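Side-chain contact in DnaJ homolog dnj-2 (Caenorhabditis elegans, PDB 2QSA), which probably acts as a membrane-bound Hsp40-type co-chaperone whose J domain, the part described here, would engage an Hsp70 partner: residues Tyr18-Val23 with Ala66-Thr71. Numbering follows the deposited sequence.
Sequences YDVLEV and ATAYET
Val20 and Ala68 bring the short helix 17-20 up against helix 52-73, their CA atoms 6.6 Å apart; just beyond, the chain turns off the short helix at Glu22 in a Schellman motif, with Val23 N bonded to Tyr18 O and Glu22 N to Asp19 O. The methyl of Ala68 points at the short helix and is met by two neighbouring side chains. Val20 brings CG1 to 3.8 Å from Ala68 CB, that branch lying anti to the backbone N (chi1 171°). Beside it, Leu21 CG stands 3.7 Å from Ala68 CB. Leu21 CD1 is anti to CA (chi2 179°), which carries this methyl away from its own backbone to that of Tyr69, 3.8 Å from both Tyr69 N and Tyr69 CA; it approaches the phenol ring obliquely. On helix 52-73, Val64 also touches Val20 and Ile65 touches Leu21. The Tyr69 ring stacks with that of Tyr37 on helix 30-43, where Leu33 touches both Leu21 and Tyr69. This is the J-domain arrangement: helices 30-43 and 52-73 form an antiparallel hairpin, the short helix packs against the second arm, and Leu33 extends the contact to the first. No hydrogen bond crosses between 18-23 and 66-71: aliphatic carbons meet round a buried alanine methyl, consistent with hydrophobic burial holding them together.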
loop_
_atom_site.group_PDB
_atom_site.type_symbol
_atom_site.label_atom_id
_atom_site.label_comp_id
_atom_site.label_asym_id
_atom_site.label_seq_id
_atom_site.Cartn_x
_atom_site.Cartn_y
_atom_site.Cartn_z
ATOM N N TYR A 18 -2.024 -3.035 4.384
ATOM C CA TYR A 18 -2.343 -2.757 5.816
ATOM C C TYR A 18 -1.057 -2.854 6.659
ATOM O O TYR A 18 -0.814 -1.998 7.517
ATOM C CB TYR A 18 -3.357 -3.733 6.351
ATOM C CG TYR A 18 -4.723 -3.597 5.775
ATOM C CD1 TYR A 18 -5.632 -2.630 6.272
ATOM C CD2 TYR A 18 -5.141 -4.430 4.738
ATOM C CE1 TYR A 18 -6.952 -2.546 5.760
ATOM C CE2 TYR A 18 -6.471 -4.368 4.224
ATOM C CZ TYR A 18 -7.351 -3.397 4.731
ATOM O OH TYR A 18 -8.645 -3.331 4.237
ATOM N N ASP A 19 -0.245 -3.881 6.421
ATOM C CA ASP A 19 1.006 -4.045 7.196
ATOM C C ASP A 19 1.985 -2.917 6.917
ATOM O O ASP A 19 2.683 -2.480 7.817
ATOM C CB ASP A 19 1.688 -5.363 6.854
ATOM C CG ASP A 19 0.864 -6.585 7.279
ATOM O OD1 ASP A 19 -0.042 -6.446 8.093
ATOM O OD2 ASP A 19 1.215 -7.704 6.825
ATOM N N VAL A 20 2.028 -2.465 5.656
ATOM C CA VAL A 20 2.926 -1.362 5.307
ATOM C C VAL A 20 2.708 -0.117 6.186
ATOM O O VAL A 20 3.661 0.531 6.623
ATOM C CB VAL A 20 2.790 -0.962 3.788
ATOM C CG1 VAL A 20 3.571 0.333 3.490
ATOM C CG2 VAL A 20 3.299 -2.107 2.895
ATOM N N LEU A 21 1.437 0.191 6.429
ATOM C CA LEU A 21 1.079 1.316 7.279
ATOM C C LEU A 21 0.871 0.966 8.753
ATOM O O LEU A 21 0.520 1.844 9.547
ATOM C CB LEU A 21 -0.163 2.005 6.696
ATOM C CG LEU A 21 0.056 2.600 5.284
ATOM C CD1 LEU A 21 -1.273 3.250 4.789
ATOM C CD2 LEU A 21 1.161 3.660 5.278
ATOM N N GLU A 22 1.115 -0.291 9.117
ATOM C CA GLU A 22 0.948 -0.791 10.497
ATOM C C GLU A 22 -0.477 -0.491 10.997
ATOM O O GLU A 22 -0.683 -0.073 12.140
ATOM C CB GLU A 22 2.064 -0.226 11.417
ATOM C CG GLU A 22 3.501 -0.495 10.867
ATOM C CD GLU A 22 4.659 0.296 11.568
ATOM O OE1 GLU A 22 4.451 1.395 12.140
ATOM O OE2 GLU A 22 5.817 -0.180 11.483
ATOM N N VAL A 23 -1.458 -0.660 10.117
ATOM C CA VAL A 23 -2.865 -0.559 10.499
ATOM C C VAL A 23 -3.505 -1.942 10.429
ATOM O O VAL A 23 -2.980 -2.850 9.779
ATOM C CB VAL A 23 -3.678 0.434 9.640
ATOM C CG1 VAL A 23 -3.187 1.851 9.856
ATOM C CG2 VAL A 23 -3.604 0.072 8.215
ATOM N N ALA A 66 3.154 5.489 0.090
ATOM C CA ALA A 66 2.136 6.259 -0.650
ATOM C C ALA A 66 1.182 5.290 -1.368
ATOM O O ALA A 66 -0.038 5.541 -1.381
ATOM C CB ALA A 66 2.809 7.175 -1.619
ATOM N N THR A 67 1.701 4.221 -1.984
ATOM C CA THR A 67 0.837 3.218 -2.630
ATOM C C THR A 67 -0.141 2.597 -1.612
ATOM O O THR A 67 -1.331 2.442 -1.920
ATOM C CB THR A 67 1.672 2.133 -3.266
ATOM O OG1 THR A 67 2.367 2.720 -4.370
ATOM C CG2 THR A 67 0.807 1.029 -3.808
ATOM N N ALA A 68 0.364 2.279 -0.403
ATOM C CA ALA A 68 -0.516 1.667 0.615
ATOM C C ALA A 68 -1.627 2.645 0.959
ATOM O O ALA A 68 -2.774 2.250 1.109
ATOM C CB ALA A 68 0.280 1.302 1.875
ATOM N N TYR A 69 -1.288 3.918 1.091
ATOM C CA TYR A 69 -2.336 4.882 1.509
ATOM C C TYR A 69 -3.355 5.068 0.385
ATOM O O TYR A 69 -4.548 5.125 0.664
ATOM C CB TYR A 69 -1.687 6.205 1.871
ATOM C CG TYR A 69 -2.634 7.226 2.448
ATOM C CD1 TYR A 69 -3.468 6.913 3.534
ATOM C CD2 TYR A 69 -2.636 8.546 1.987
ATOM C CE1 TYR A 69 -4.323 7.861 4.135
ATOM C CE2 TYR A 69 -3.496 9.525 2.599
ATOM C CZ TYR A 69 -4.339 9.164 3.672
ATOM O OH TYR A 69 -5.170 10.104 4.265
ATOM N N GLU A 70 -2.875 5.175 -0.860
ATOM C CA GLU A 70 -3.773 5.338 -2.010
ATOM C C GLU A 70 -4.726 4.160 -2.155
ATOM O O GLU A 70 -5.894 4.345 -2.482
ATOM C CB GLU A 70 -2.965 5.569 -3.280
ATOM C CG GLU A 70 -2.229 6.907 -3.253
ATOM C CD GLU A 70 -1.124 7.039 -4.311
ATOM O OE1 GLU A 70 -0.955 6.087 -5.114
ATOM O OE2 GLU A 70 -0.421 8.097 -4.341
ATOM N N THR A 71 -4.225 2.953 -1.890
ATOM C CA THR A 71 -5.037 1.741 -1.998
ATOM C C THR A 71 -6.100 1.699 -0.909
ATOM O O THR A 71 -7.235 1.287 -1.183
ATOM C CB THR A 71 -4.123 0.526 -1.849
ATOM O OG1 THR A 71 -3.156 0.570 -2.935
ATOM C CG2 THR A 71 -4.921 -0.805 -1.858
#